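Local structure of telomerase reverse transcriptase (Candida albicans SC5314, 6ZDQ) at residues L331-F336 with P541-V546; K485-F490 with V500-N505; I672-F677 with E685-V690; Y647-Y652 with P663-C668. The protein probably extends telomeres as the catalytic subunit of telomerase, a reverse transcriptase that copies a template within its own RNA component into telomeric DNA repeats. All blocks are in the same frame, centred on the assembly; numbering follows the deposited sequence.

Contact 1: residues L331-F336 with P541-V546; sequences LFILKF and PSIDFV
The amine NZ of K335 forms a long, weak ion pair with D496, and on its way there the lysine chain runs past the edge of the F545 ring. K335 CG lies close to the ring plane, 3.5 Å from F545 CD1. The lysine leaves the strand with CG anti to the backbone N (chi1 -173°), then bends at chi2, which brings K335 CE to 4.0 Å from the same F545 CD1. V546 CG2 covers one face of that ring, offset toward the rim. The two segments come from different sheets of the reverse transcriptase palm, F545 lying just beyond its strand. Strand 332-336, which by sequence fits motif A, pairs with strands 496-501 and 532-534, whereas 542-544 opens a three-stranded sheet that probably corresponds to the primer grip region. The axes of the two short strands approach to 9.4 Å, running nearly parallel at 25°, and no hydrogen bond passes directly between them. Side chains bridge the distance instead. I333 and I543 slide past each other in opposite directions, branch methyl against chain end, with I333 CG2 3.5 Å from I543 CD1. I543 CD1 also lies 3.9 Å from I333 CB. V534 extends this apolar patch, touching both isoleucines.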
loop_
_atom_site.group_PDB
_atom_site.type_symbol
_atom_site.label_atom_id
_atom_site.label_comp_id
_atom_site.label_asym_id
_atom_site.label_seq_id
_atom_site.Cartn_x
_atom_site.Cartn_y
_atom_site.Cartn_z
ATOM N N LEU A 331 -25.040 23.308 -11.990
ATOM C CA LEU A 331 -23.595 23.280 -12.167
ATOM C C LEU A 331 -23.213 22.463 -13.393
ATOM O O LEU A 331 -23.778 21.394 -13.642
ATOM C CB LEU A 331 -22.919 22.700 -10.923
ATOM C CG LEU A 331 -23.252 23.430 -9.622
ATOM C CD1 LEU A 331 -22.736 22.664 -8.416
ATOM C CD2 LEU A 331 -22.680 24.837 -9.654
ATOM N N PHE A 332 -22.255 22.978 -14.162
ATOM C CA PHE A 332 -21.687 22.256 -15.296
ATOM C C PHE A 332 -20.421 21.548 -14.824
ATOM O O PHE A 332 -19.402 22.195 -14.559
ATOM C CB PHE A 332 -21.385 23.207 -16.452
ATOM C CG PHE A 332 -22.593 23.930 -16.979
ATOM C CD1 PHE A 332 -23.464 23.308 -17.860
ATOM C CD2 PHE A 332 -22.851 25.239 -16.604
ATOM C CE1 PHE A 332 -24.574 23.975 -18.349
ATOM C CE2 PHE A 332 -23.959 25.910 -17.090
ATOM C CZ PHE A 332 -24.822 25.277 -17.964
ATOM N N ILE A 333 -20.480 20.223 -14.723
ATOM C CA ILE A 333 -19.376 19.431 -14.191
ATOM C C ILE A 333 -18.605 18.801 -15.343
ATOM O O ILE A 333 -19.169 18.475 -16.395
ATOM C CB ILE A 333 -19.880 18.363 -13.195
ATOM C CG1 ILE A 333 -20.732 19.009 -12.101
ATOM C CG2 ILE A 333 -18.717 17.641 -12.543
ATOM C CD1 ILE A 333 -22.220 18.887 -12.320
ATOM N N LEU A 334 -17.296 18.623 -15.142
ATOM C CA LEU A 334 -16.420 18.059 -16.169
ATOM C C LEU A 334 -15.374 17.188 -15.476
ATOM O O LEU A 334 -14.445 17.709 -14.852
ATOM C CB LEU A 334 -15.773 19.159 -17.001
ATOM C CG LEU A 334 -16.464 19.465 -18.331
ATOM C CD1 LEU A 334 -15.701 20.525 -19.088
ATOM C CD2 LEU A 334 -16.583 18.214 -19.179
ATOM N N LYS A 335 -15.539 15.869 -15.582
ATOM C CA LYS A 335 -14.617 14.903 -14.990
ATOM C C LYS A 335 -13.864 14.202 -16.116
ATOM O O LYS A 335 -14.468 13.486 -16.921
ATOM C CB LYS A 335 -15.363 13.896 -14.116
ATOM C CG LYS A 335 -14.462 12.953 -13.332
ATOM C CD LYS A 335 -14.281 11.618 -14.037
ATOM C CE LYS A 335 -13.378 10.698 -13.233
ATOM N NZ LYS A 335 -13.203 9.373 -13.887
ATOM N N PHE A 336 -12.550 14.411 -16.171
ATOM C CA PHE A 336 -11.704 13.751 -17.155
ATOM C C PHE A 336 -10.374 13.380 -16.513
ATOM O O PHE A 336 -10.012 13.884 -15.448
ATOM C CB PHE A 336 -11.482 14.624 -18.401
ATOM C CG PHE A 336 -10.798 15.933 -18.122
ATOM C CD1 PHE A 336 -11.511 17.012 -17.626
ATOM C CD2 PHE A 336 -9.447 16.092 -18.385
ATOM C CE1 PHE A 336 -10.886 18.220 -17.381
ATOM C CE2 PHE A 336 -8.816 17.299 -18.142
ATOM C CZ PHE A 336 -9.538 18.365 -17.642
ATOM N N PRO A 541 -27.454 11.718 -11.928
ATOM C CA PRO A 541 -27.759 11.879 -10.495
ATOM C C PRO A 541 -26.546 12.209 -9.640
ATOM O O PRO A 541 -26.643 13.049 -8.738
ATOM C CB PRO A 541 -28.375 10.523 -10.119
ATOM C CG PRO A 541 -27.856 9.567 -11.147
ATOM C CD PRO A 541 -27.751 10.360 -12.413
ATOM N N SER A 542 -25.402 11.580 -9.900
ATOM C CA SER A 542 -24.203 11.821 -9.108
ATOM C C SER A 542 -22.983 11.433 -9.932
ATOM O O SER A 542 -23.096 10.860 -11.018
ATOM C CB SER A 542 -24.242 11.046 -7.787
ATOM O OG SER A 542 -24.262 9.647 -8.018
ATOM N N ILE A 543 -21.808 11.756 -9.395
ATOM C CA ILE A 543 -20.534 11.509 -10.065
ATOM C C ILE A 543 -19.535 10.996 -9.039
ATOM O O ILE A 543 -19.418 11.558 -7.944
ATOM C CB ILE A 543 -19.986 12.777 -10.750
ATOM C CG1 ILE A 543 -20.962 13.286 -11.809
ATOM C CG2 ILE A 543 -18.621 12.507 -11.368
ATOM C CD1 ILE A 543 -20.568 14.617 -12.383
ATOM N N ASP A 544 -18.819 9.933 -9.391
ATOM C CA ASP A 544 -17.712 9.427 -8.591
ATOM C C ASP A 544 -16.415 9.905 -9.235
ATOM O O ASP A 544 -16.032 9.423 -10.309
ATOM C CB ASP A 544 -17.756 7.904 -8.497
ATOM C CG ASP A 544 -19.092 7.387 -7.991
ATOM O OD1 ASP A 544 -19.787 8.131 -7.272
ATOM O OD2 ASP A 544 -19.448 6.234 -8.317
ATOM N N PHE A 545 -15.737 10.850 -8.577
ATOM C CA PHE A 545 -14.508 11.401 -9.141
ATOM C C PHE A 545 -13.268 10.658 -8.653
ATOM O O PHE A 545 -12.598 9.981 -9.439
ATOM C CB PHE A 545 -14.419 12.898 -8.805
ATOM C CG PHE A 545 -13.105 13.529 -9.154
ATOM C CD1 PHE A 545 -12.633 13.493 -10.452
ATOM C CD2 PHE A 545 -12.344 14.169 -8.184
ATOM C CE1 PHE A 545 -11.424 14.068 -10.783
ATOM C CE2 PHE A 545 -11.132 14.749 -8.517
ATOM C CZ PHE A 545 -10.675 14.697 -9.814
ATOM N N VAL A 546 -12.979 10.733 -7.359
ATOM C CA VAL A 546 -11.926 9.912 -6.767
ATOM C C VAL A 546 -12.437 9.369 -5.443
ATOM O O VAL A 546 -12.466 10.087 -4.435
ATOM C CB VAL A 546 -10.613 10.684 -6.535
ATOM C CG1 VAL A 546 -9.595 9.778 -5.852
ATOM C CG2 VAL A 546 -10.052 11.226 -7.838
#

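Contact 2: residues K485-F490 with V500-N505; sequences KQDFLF and VTPDSN
D487 and P502 cross at about a right angle, D487 OD2 lying 3.7 Å from P502 CG. The pair sits at the open end of the beta hairpin formed by strands 489-492 and 496-501, which by sequence fits motif C of the reverse transcriptase palm. The polar end of D487 is held by R324 of helix 307-325 in a salt bridge through OD1; the other oxygen, OD2, is the one facing the proline. The backbone of D487 is engaged as well: T501 OG1 donates to D487 O over 2.8 Å, in the carbonyl plane and at 147° to the C=O bond. T501 holds that hydroxyl anti to its own N (chi1 179°), which also lets T501 OG1 accept from D503 N at 3.2 Å and close an ST turn. One hydroxyl thus joins the approach to the first strand with the turn that follows the second. F488 CB rests against T501 CB at 3.7 Å. One step further into the hairpin, V500 N donates to L489 O over 2.9 Å. Beyond the turn, K485 NZ stands 3.6 Å from N505 OD1. D503 occupies the N-cap of helix 504-514: N505 N donates to D503 OD1 over 2.9 Å, arriving from above the carboxylate, 42° out of its plane.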
loop_
_atom_site.group_PDB
_atom_site.type_symbol
_atom_site.label_atom_id
_atom_site.label_comp_id
_atom_site.label_asym_id
_atom_site.label_seq_id
_atom_site.Cartn_x
_atom_site.Cartn_y
_atom_site.Cartn_z
ATOM N N LYS A 485 -13.127 36.430 -14.426
ATOM C CA LYS A 485 -13.114 34.947 -14.482
ATOM C C LYS A 485 -13.141 34.192 -13.146
ATOM O O LYS A 485 -12.246 33.401 -12.851
ATOM C CB LYS A 485 -11.919 34.465 -15.315
ATOM C CG LYS A 485 -11.946 34.941 -16.760
ATOM C CD LYS A 485 -13.214 34.489 -17.469
ATOM C CE LYS A 485 -13.269 35.011 -18.897
ATOM N NZ LYS A 485 -14.522 34.603 -19.590
ATOM N N GLN A 486 -14.172 34.442 -12.348
ATOM C CA GLN A 486 -14.327 33.839 -11.034
ATOM C C GLN A 486 -15.523 32.887 -11.034
ATOM O O GLN A 486 -16.134 32.618 -12.076
ATOM C CB GLN A 486 -14.462 34.925 -9.960
ATOM C CG GLN A 486 -15.781 35.686 -9.979
ATOM C CD GLN A 486 -15.866 36.686 -11.112
ATOM O OE1 GLN A 486 -14.850 37.081 -11.683
ATOM N NE2 GLN A 486 -17.082 37.099 -11.447
ATOM N N ASP A 487 -15.844 32.362 -9.850
ATOM C CA ASP A 487 -16.972 31.453 -9.641
ATOM C C ASP A 487 -16.813 30.175 -10.469
ATOM O O ASP A 487 -17.639 29.837 -11.319
ATOM C CB ASP A 487 -18.302 32.152 -9.946
ATOM C CG ASP A 487 -19.469 31.521 -9.217
ATOM O OD1 ASP A 487 -19.233 30.618 -8.388
ATOM O OD2 ASP A 487 -20.622 31.928 -9.469
ATOM N N PHE A 488 -15.718 29.467 -10.200
ATOM C CA PHE A 488 -15.480 28.155 -10.783
ATOM C C PHE A 488 -14.667 27.333 -9.794
ATOM O O PHE A 488 -14.201 27.839 -8.769
ATOM C CB PHE A 488 -14.760 28.259 -12.133
ATOM C CG PHE A 488 -13.313 28.644 -12.022
ATOM C CD1 PHE A 488 -12.945 29.972 -11.902
ATOM C CD2 PHE A 488 -12.321 27.677 -12.041
ATOM C CE1 PHE A 488 -11.615 30.327 -11.800
ATOM C CE2 PHE A 488 -10.990 28.026 -11.938
ATOM C CZ PHE A 488 -10.636 29.353 -11.818
ATOM N N LEU A 489 -14.496 26.051 -10.112
ATOM C CA LEU A 489 -13.717 25.153 -9.262
ATOM C C LEU A 489 -12.986 24.162 -10.155
ATOM O O LEU A 489 -13.621 23.324 -10.801
ATOM C CB LEU A 489 -14.608 24.427 -8.259
ATOM C CG LEU A 489 -13.906 23.344 -7.436
ATOM C CD1 LEU A 489 -12.826 23.952 -6.552
ATOM C CD2 LEU A 489 -14.904 22.554 -6.605
ATOM N N PHE A 490 -11.659 24.257 -10.188
ATOM C CA PHE A 490 -10.814 23.338 -10.939
ATOM C C PHE A 490 -9.846 22.669 -9.974
ATOM O O PHE A 490 -9.183 23.351 -9.186
ATOM C CB PHE A 490 -10.053 24.074 -12.045
ATOM C CG PHE A 490 -9.498 23.169 -13.107
ATOM C CD1 PHE A 490 -10.280 22.779 -14.179
ATOM C CD2 PHE A 490 -8.192 22.714 -13.036
ATOM C CE1 PHE A 490 -9.775 21.949 -15.161
ATOM C CE2 PHE A 490 -7.681 21.884 -14.014
ATOM C CZ PHE A 490 -8.473 21.501 -15.078
ATOM N N VAL A 500 -16.191 22.271 -11.789
ATOM C CA VAL A 500 -17.574 22.578 -11.442
ATOM C C VAL A 500 -17.749 24.088 -11.512
ATOM O O VAL A 500 -17.024 24.829 -10.836
ATOM C CB VAL A 500 -17.953 22.055 -10.047
ATOM C CG1 VAL A 500 -19.395 22.395 -9.731
ATOM C CG2 VAL A 500 -17.723 20.551 -9.954
ATOM N N THR A 501 -18.705 24.545 -12.326
ATOM C CA THR A 501 -18.978 25.973 -12.420
ATOM C C THR A 501 -20.378 26.188 -12.967
ATOM O O THR A 501 -20.819 25.410 -13.824
ATOM C CB THR A 501 -17.952 26.687 -13.310
ATOM O OG1 THR A 501 -18.274 28.082 -13.387
ATOM C CG2 THR A 501 -17.935 26.090 -14.717
ATOM N N PRO A 502 -21.108 27.201 -12.488
ATOM C CA PRO A 502 -22.391 27.537 -13.121
ATOM C C PRO A 502 -22.241 28.309 -14.419
ATOM O O PRO A 502 -23.216 28.402 -15.177
ATOM C CB PRO A 502 -23.095 28.383 -12.052
ATOM C CG PRO A 502 -21.975 29.028 -11.311
ATOM C CD PRO A 502 -20.846 28.025 -11.296
ATOM N N ASP A 503 -21.064 28.865 -14.697
ATOM C CA ASP A 503 -20.835 29.621 -15.921
ATOM C C ASP A 503 -20.692 28.659 -17.094
ATOM O O ASP A 503 -19.826 27.778 -17.080
ATOM C CB ASP A 503 -19.587 30.491 -15.777
ATOM C CG ASP A 503 -19.515 31.598 -16.818
ATOM O OD1 ASP A 503 -20.153 31.473 -17.885
ATOM O OD2 ASP A 503 -18.812 32.600 -16.566
ATOM N N SER A 504 -21.543 28.829 -18.110
ATOM C CA SER A 504 -21.449 27.993 -19.304
ATOM C C SER A 504 -20.243 28.376 -20.154
ATOM O O SER A 504 -19.626 27.514 -20.789
ATOM C CB SER A 504 -22.736 28.097 -20.122
ATOM O OG SER A 504 -22.941 29.422 -20.575
ATOM N N ASN A 505 -19.903 29.669 -20.188
ATOM C CA ASN A 505 -18.750 30.114 -20.966
ATOM C C ASN A 505 -17.460 29.486 -20.453
ATOM O O ASN A 505 -16.556 29.173 -21.238
ATOM C CB ASN A 505 -18.660 31.640 -20.935
ATOM C CG ASN A 505 -17.639 32.180 -21.916
ATOM O OD1 ASN A 505 -16.463 32.333 -21.586
ATOM N ND2 ASN A 505 -18.086 32.475 -23.131
#

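Contact 3: residues I672-F677 with E685-V690; sequences IIVKEF and EIVEWV
I673 meets helix 684-690 along much of its length. Its CB lies 3.9 Å from V690 CG2; the branch methyl I673 CG2 then reaches two partners, V690 CG2 and I686 CG2, each at 3.8 Å, and at the tip I673 CD1 is still 4.1 Å from V690 CG2. The branch methyl can fill this place because it stands anti to the backbone N, while CG1 turns beside that N (chi1 -65°) and carries CD1 past the valine. At the next residue, V674 CG2 points between the two methyls of V687, 3.6 Å from V687 CG1. Beyond the helix end, F677 CD1 approaches I686 CD1 obliquely at 4.0 Å. The arrangement is an antiparallel helical hairpin, the axes of its two short segments approaching to 9.1 Å at 161°, within the C-terminal extension, the part of telomerase that corresponds to the polymerase thumb. F677 has further neighbours: K620 makes a cation-pi contact with its ring and Y683 meets it edge to face. I686 in turn packs on F637 and L641 of helix 634-656. With aliphatic and ring carbons making the side-chain contacts and no hydrogen bond crossing, the two helices are joined by apolar burial and shape fit.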
loop_
_atom_site.group_PDB
_atom_site.type_symbol
_atom_site.label_atom_id
_atom_site.label_comp_id
_atom_site.label_asym_id
_atom_site.label_seq_id
_atom_site.Cartn_x
_atom_site.Cartn_y
_atom_site.Cartn_z
ATOM N N ILE A 672 -26.487 2.952 18.280
ATOM C CA ILE A 672 -25.569 2.036 17.608
ATOM C C ILE A 672 -24.734 1.273 18.632
ATOM O O ILE A 672 -24.573 0.050 18.542
ATOM C CB ILE A 672 -24.680 2.799 16.611
ATOM C CG1 ILE A 672 -25.522 3.333 15.451
ATOM C CG2 ILE A 672 -23.561 1.905 16.103
ATOM C CD1 ILE A 672 -24.734 4.128 14.436
ATOM N N ILE A 673 -24.191 1.986 19.620
ATOM C CA ILE A 673 -23.358 1.338 20.630
ATOM C C ILE A 673 -24.174 0.337 21.440
ATOM O O ILE A 673 -23.710 -0.773 21.728
ATOM C CB ILE A 673 -22.689 2.397 21.526
ATOM C CG1 ILE A 673 -21.715 3.243 20.702
ATOM C CG2 ILE A 673 -21.965 1.740 22.693
ATOM C CD1 ILE A 673 -20.954 4.267 21.509
ATOM N N VAL A 674 -25.404 0.705 21.810
ATOM C CA VAL A 674 -26.228 -0.189 22.617
ATOM C C VAL A 674 -26.692 -1.396 21.811
ATOM O O VAL A 674 -26.988 -2.448 22.388
ATOM C CB VAL A 674 -27.430 0.574 23.215
ATOM C CG1 VAL A 674 -28.541 0.740 22.194
ATOM C CG2 VAL A 674 -27.949 -0.127 24.458
ATOM N N LYS A 675 -26.763 -1.273 20.484
ATOM C CA LYS A 675 -27.181 -2.396 19.654
ATOM C C LYS A 675 -26.050 -3.402 19.477
ATOM O O LYS A 675 -26.235 -4.602 19.702
ATOM C CB LYS A 675 -27.664 -1.886 18.294
ATOM C CG LYS A 675 -28.385 -2.925 17.457
ATOM C CD LYS A 675 -29.726 -3.298 18.072
ATOM C CE LYS A 675 -30.494 -4.267 17.184
ATOM N NZ LYS A 675 -31.837 -4.584 17.745
ATOM N N GLU A 676 -24.869 -2.924 19.077
ATOM C CA GLU A 676 -23.749 -3.811 18.788
ATOM C C GLU A 676 -23.201 -4.508 20.027
ATOM O O GLU A 676 -22.506 -5.520 19.892
ATOM C CB GLU A 676 -22.623 -3.029 18.107
ATOM C CG GLU A 676 -23.044 -2.284 16.851
ATOM C CD GLU A 676 -23.282 -3.205 15.672
ATOM O OE1 GLU A 676 -22.701 -4.311 15.650
ATOM O OE2 GLU A 676 -24.051 -2.821 14.764
ATOM N N PHE A 677 -23.487 -4.000 21.224
ATOM C CA PHE A 677 -22.880 -4.497 22.453
ATOM C C PHE A 677 -23.927 -5.010 23.435
ATOM O O PHE A 677 -23.806 -4.831 24.648
ATOM C CB PHE A 677 -22.026 -3.419 23.115
ATOM C CG PHE A 677 -20.776 -3.083 22.355
ATOM C CD1 PHE A 677 -19.650 -3.883 22.458
ATOM C CD2 PHE A 677 -20.722 -1.961 21.547
ATOM C CE1 PHE A 677 -18.497 -3.577 21.762
ATOM C CE2 PHE A 677 -19.572 -1.647 20.850
ATOM C CZ PHE A 677 -18.458 -2.456 20.957
ATOM N N GLU A 685 -21.790 -3.870 30.825
ATOM C CA GLU A 685 -21.357 -2.631 31.469
ATOM C C GLU A 685 -21.378 -1.460 30.493
ATOM O O GLU A 685 -21.684 -0.325 30.878
ATOM C CB GLU A 685 -19.961 -2.821 32.060
ATOM C CG GLU A 685 -19.367 -1.577 32.690
ATOM C CD GLU A 685 -17.975 -1.818 33.234
ATOM O OE1 GLU A 685 -17.574 -2.997 33.334
ATOM O OE2 GLU A 685 -17.282 -0.829 33.555
ATOM N N ILE A 686 -21.057 -1.719 29.223
ATOM C CA ILE A 686 -21.089 -0.671 28.205
ATOM C C ILE A 686 -22.509 -0.148 28.017
ATOM O O ILE A 686 -22.741 1.065 27.960
ATOM C CB ILE A 686 -20.506 -1.196 26.882
ATOM C CG1 ILE A 686 -19.030 -1.555 27.053
ATOM C CG2 ILE A 686 -20.700 -0.177 25.774
ATOM C CD1 ILE A 686 -18.440 -2.267 25.862
ATOM N N VAL A 687 -23.478 -1.062 27.914
ATOM C CA VAL A 687 -24.856 -0.678 27.608
ATOM C C VAL A 687 -25.411 0.256 28.676
ATOM O O VAL A 687 -26.061 1.261 28.364
ATOM C CB VAL A 687 -25.730 -1.935 27.440
ATOM C CG1 VAL A 687 -27.198 -1.607 27.669
ATOM C CG2 VAL A 687 -25.534 -2.524 26.056
ATOM N N GLU A 688 -25.178 -0.063 29.951
ATOM C CA GLU A 688 -25.692 0.786 31.019
ATOM C C GLU A 688 -25.049 2.169 30.993
ATOM O O GLU A 688 -25.724 3.176 31.238
ATOM C CB GLU A 688 -25.485 0.116 32.377
ATOM C CG GLU A 688 -26.511 -0.964 32.695
ATOM C CD GLU A 688 -26.114 -2.335 32.178
ATOM O OE1 GLU A 688 -25.129 -2.903 32.696
ATOM O OE2 GLU A 688 -26.785 -2.843 31.254
ATOM N N TRP A 689 -23.748 2.240 30.701
ATOM C CA TRP A 689 -23.062 3.530 30.729
ATOM C C TRP A 689 -23.456 4.412 29.549
ATOM O O TRP A 689 -23.702 5.611 29.724
ATOM C CB TRP A 689 -21.546 3.329 30.750
ATOM C CG TRP A 689 -20.800 4.576 30.387
ATOM C CD1 TRP A 689 -20.509 5.627 31.208
ATOM C CD2 TRP A 689 -20.263 4.911 29.102
ATOM N NE1 TRP A 689 -19.821 6.593 30.514
ATOM C CE2 TRP A 689 -19.658 6.177 29.219
ATOM C CE3 TRP A 689 -20.233 4.261 27.864
ATOM C CZ2 TRP A 689 -19.028 6.805 28.146
ATOM C CZ3 TRP A 689 -19.610 4.886 26.801
ATOM C CH2 TRP A 689 -19.015 6.146 26.949
ATOM N N VAL A 690 -23.516 3.840 28.341
ATOM C CA VAL A 690 -23.689 4.649 27.137
ATOM C C VAL A 690 -25.007 5.413 27.168
ATOM O O VAL A 690 -25.087 6.547 26.679
ATOM C CB VAL A 690 -23.564 3.767 25.875
ATOM C CG1 VAL A 690 -24.651 2.703 25.837
ATOM C CG2 VAL A 690 -23.597 4.624 24.616
#

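Contact 4: residues Y647-Y652 with P663-C668; sequences YTIVKY and PELLNC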
loop_
_atom_site.group_PDB
_atom_site.type_symbol
_atom_site.label_atom_id
_atom_site.label_comp_id
_atom_site.label_asym_id
_atom_site.label_seq_id
_atom_site.Cartn_x
_atom_site.Cartn_y
_atom_site.Cartn_z
ATOM N N TYR A 647 -15.333 13.143 19.984
ATOM C CA TYR A 647 -14.739 13.667 18.758
ATOM C C TYR A 647 -15.790 13.866 17.675
ATOM O O TYR A 647 -15.732 14.840 16.914
ATOM C CB TYR A 647 -13.634 12.728 18.272
ATOM C CG TYR A 647 -12.953 13.162 16.992
ATOM C CD1 TYR A 647 -11.840 13.991 17.020
ATOM C CD2 TYR A 647 -13.419 12.736 15.754
ATOM C CE1 TYR A 647 -11.213 14.388 15.853
ATOM C CE2 TYR A 647 -12.799 13.129 14.581
ATOM C CZ TYR A 647 -11.697 13.954 14.636
ATOM O OH TYR A 647 -11.081 14.344 13.468
ATOM N N THR A 648 -16.755 12.949 17.585
ATOM C CA THR A 648 -17.798 13.062 16.571
ATOM C C THR A 648 -18.637 14.317 16.775
ATOM O O THR A 648 -18.985 15.006 15.809
ATOM C CB THR A 648 -18.684 11.815 16.595
ATOM O OG1 THR A 648 -17.868 10.646 16.458
ATOM C CG2 THR A 648 -19.699 11.851 15.463
ATOM N N ILE A 649 -18.971 14.634 18.027
ATOM C CA ILE A 649 -19.828 15.785 18.289
ATOM C C ILE A 649 -19.061 17.089 18.094
ATOM O O ILE A 649 -19.577 18.040 17.493
ATOM C CB ILE A 649 -20.436 15.683 19.699
ATOM C CG1 ILE A 649 -21.225 14.380 19.840
ATOM C CG2 ILE A 649 -21.331 16.881 19.986
ATOM C CD1 ILE A 649 -22.374 14.252 18.865
ATOM N N VAL A 650 -17.821 17.159 18.589
ATOM C CA VAL A 650 -17.053 18.394 18.447
ATOM C C VAL A 650 -16.710 18.655 16.984
ATOM O O VAL A 650 -16.607 19.814 16.564
ATOM C CB VAL A 650 -15.786 18.367 19.327
ATOM C CG1 VAL A 650 -16.151 18.146 20.784
ATOM C CG2 VAL A 650 -14.806 17.307 18.849
ATOM N N LYS A 651 -16.519 17.602 16.186
ATOM C CA LYS A 651 -16.252 17.802 14.767
ATOM C C LYS A 651 -17.522 18.097 13.982
ATOM O O LYS A 651 -17.458 18.749 12.934
ATOM C CB LYS A 651 -15.530 16.586 14.183
ATOM C CG LYS A 651 -14.057 16.517 14.565
ATOM C CD LYS A 651 -13.368 17.853 14.310
ATOM C CE LYS A 651 -11.916 17.844 14.768
ATOM N NZ LYS A 651 -11.056 16.982 13.910
ATOM N N TYR A 652 -18.677 17.630 14.462
ATOM C CA TYR A 652 -19.934 17.988 13.813
ATOM C C TYR A 652 -20.271 19.456 14.040
ATOM O O TYR A 652 -20.711 20.149 13.115
ATOM C CB TYR A 652 -21.067 17.095 14.319
ATOM C CG TYR A 652 -22.441 17.553 13.879
ATOM C CD1 TYR A 652 -22.891 17.321 12.587
ATOM C CD2 TYR A 652 -23.287 18.219 14.758
ATOM C CE1 TYR A 652 -24.144 17.740 12.180
ATOM C CE2 TYR A 652 -24.543 18.641 14.360
ATOM C CZ TYR A 652 -24.965 18.399 13.071
ATOM O OH TYR A 652 -26.214 18.818 12.671
ATOM N N PRO A 663 -27.848 16.970 19.524
ATOM C CA PRO A 663 -28.440 15.922 20.370
ATOM C C PRO A 663 -28.960 14.742 19.572
ATOM O O PRO A 663 -28.902 13.602 20.052
ATOM C CB PRO A 663 -29.573 16.653 21.103
ATOM C CG PRO A 663 -29.195 18.087 21.059
ATOM C CD PRO A 663 -28.511 18.272 19.741
ATOM N N GLU A 664 -29.469 14.983 18.362
ATOM C CA GLU A 664 -29.926 13.883 17.519
ATOM C C GLU A 664 -28.758 13.012 17.072
ATOM O O GLU A 664 -28.882 11.783 17.013
ATOM C CB GLU A 664 -30.689 14.427 16.310
ATOM C CG GLU A 664 -32.014 15.118 16.637
ATOM C CD GLU A 664 -31.840 16.528 17.182
ATOM O OE1 GLU A 664 -31.235 16.686 18.264
ATOM O OE2 GLU A 664 -32.308 17.482 16.524
ATOM N N LEU A 665 -27.620 13.631 16.750
ATOM C CA LEU A 665 -26.460 12.861 16.310
ATOM C C LEU A 665 -25.911 11.993 17.435
ATOM O O LEU A 665 -25.532 10.838 17.205
ATOM C CB LEU A 665 -25.376 13.799 15.783
ATOM C CG LEU A 665 -24.116 13.106 15.266
ATOM C CD1 LEU A 665 -24.457 12.182 14.110
ATOM C CD2 LEU A 665 -23.079 14.128 14.845
ATOM N N LEU A 666 -25.854 12.529 18.655
ATOM C CA LEU A 666 -25.415 11.724 19.789
ATOM C C LEU A 666 -26.395 10.590 20.069
ATOM O O LEU A 666 -25.981 9.465 20.372
ATOM C CB LEU A 666 -25.241 12.606 21.024
ATOM C CG LEU A 666 -24.784 11.892 22.297
ATOM C CD1 LEU A 666 -23.583 11.005 22.009
ATOM C CD2 LEU A 666 -24.457 12.902 23.383
ATOM N N ASN A 667 -27.698 10.871 19.974
ATOM C CA ASN A 667 -28.702 9.827 20.156
ATOM C C ASN A 667 -28.499 8.682 19.174
ATOM O O ASN A 667 -28.744 7.520 19.516
ATOM C CB ASN A 667 -30.105 10.417 20.009
ATOM C CG ASN A 667 -31.195 9.434 20.395
ATOM O OD1 ASN A 667 -31.003 8.588 21.269
ATOM N ND2 ASN A 667 -32.345 9.541 19.741
ATOM N N CYS A 668 -28.052 8.989 17.954
ATOM C CA CYS A 668 -27.745 7.936 16.991
ATOM C C CYS A 668 -26.529 7.127 17.426
ATOM O O CYS A 668 -26.495 5.904 17.247
ATOM C CB CYS A 668 -27.521 8.543 15.607
ATOM S SG CYS A 668 -26.966 7.366 14.352
#
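L665 packs one methyl against Y652, T648 and I649 of helix 634-656. Its CD2 lies 3.6 Å from both Y652 CB and Y652 CG, coming obliquely onto the base of the ring, and is also near T648 CG2 and I649 CD1, each at 4.1 Å. With chi1 at -179° the leucine extends away from its own backbone N and across the gap between the helices. M608 of helix 602-626 touches both T648 and L665. The T648 hydroxyl is taken up by I644 O and Y585 OH, leaving its methyl for the contact. Alongside, I649 CD1 meets L666 CB at 3.9 Å, the side chains crossing at about a right angle. The loose, partly exposed side is that of Y647 and K651, which do not reach 663-668; K651 NZ donates to Y647 OH within their own helix. The short helix axes approach to 10.2 Å at 154°, an antiparallel pair in the C-terminal helical bundle. Since no hydrogen bond crosses, cohesion comes from aliphatic and ring carbons, with L665 CD2 meeting three of the residues across the contact.

Contacts 1 and 2 belong to the reverse transcriptase palm, their centres about 14 Å apart. They share one antiparallel sheet, where strands 332-337 and 496-501 are neighbours and F332 N probably bonds to T501 O; both segments of contact 2 fall between those of contact 1 in sequence. Contacts 4 and 3 follow later, in that order, with centres about 16 Å apart. Both use helix 662-676, its start against 634-656 and its end against 684-690, so three consecutive helices are stitched into one bundle. The centres of contacts 1 and 4 are about 30 Å apart and the two do not touch, consistent with separate palm and thumb-like regions.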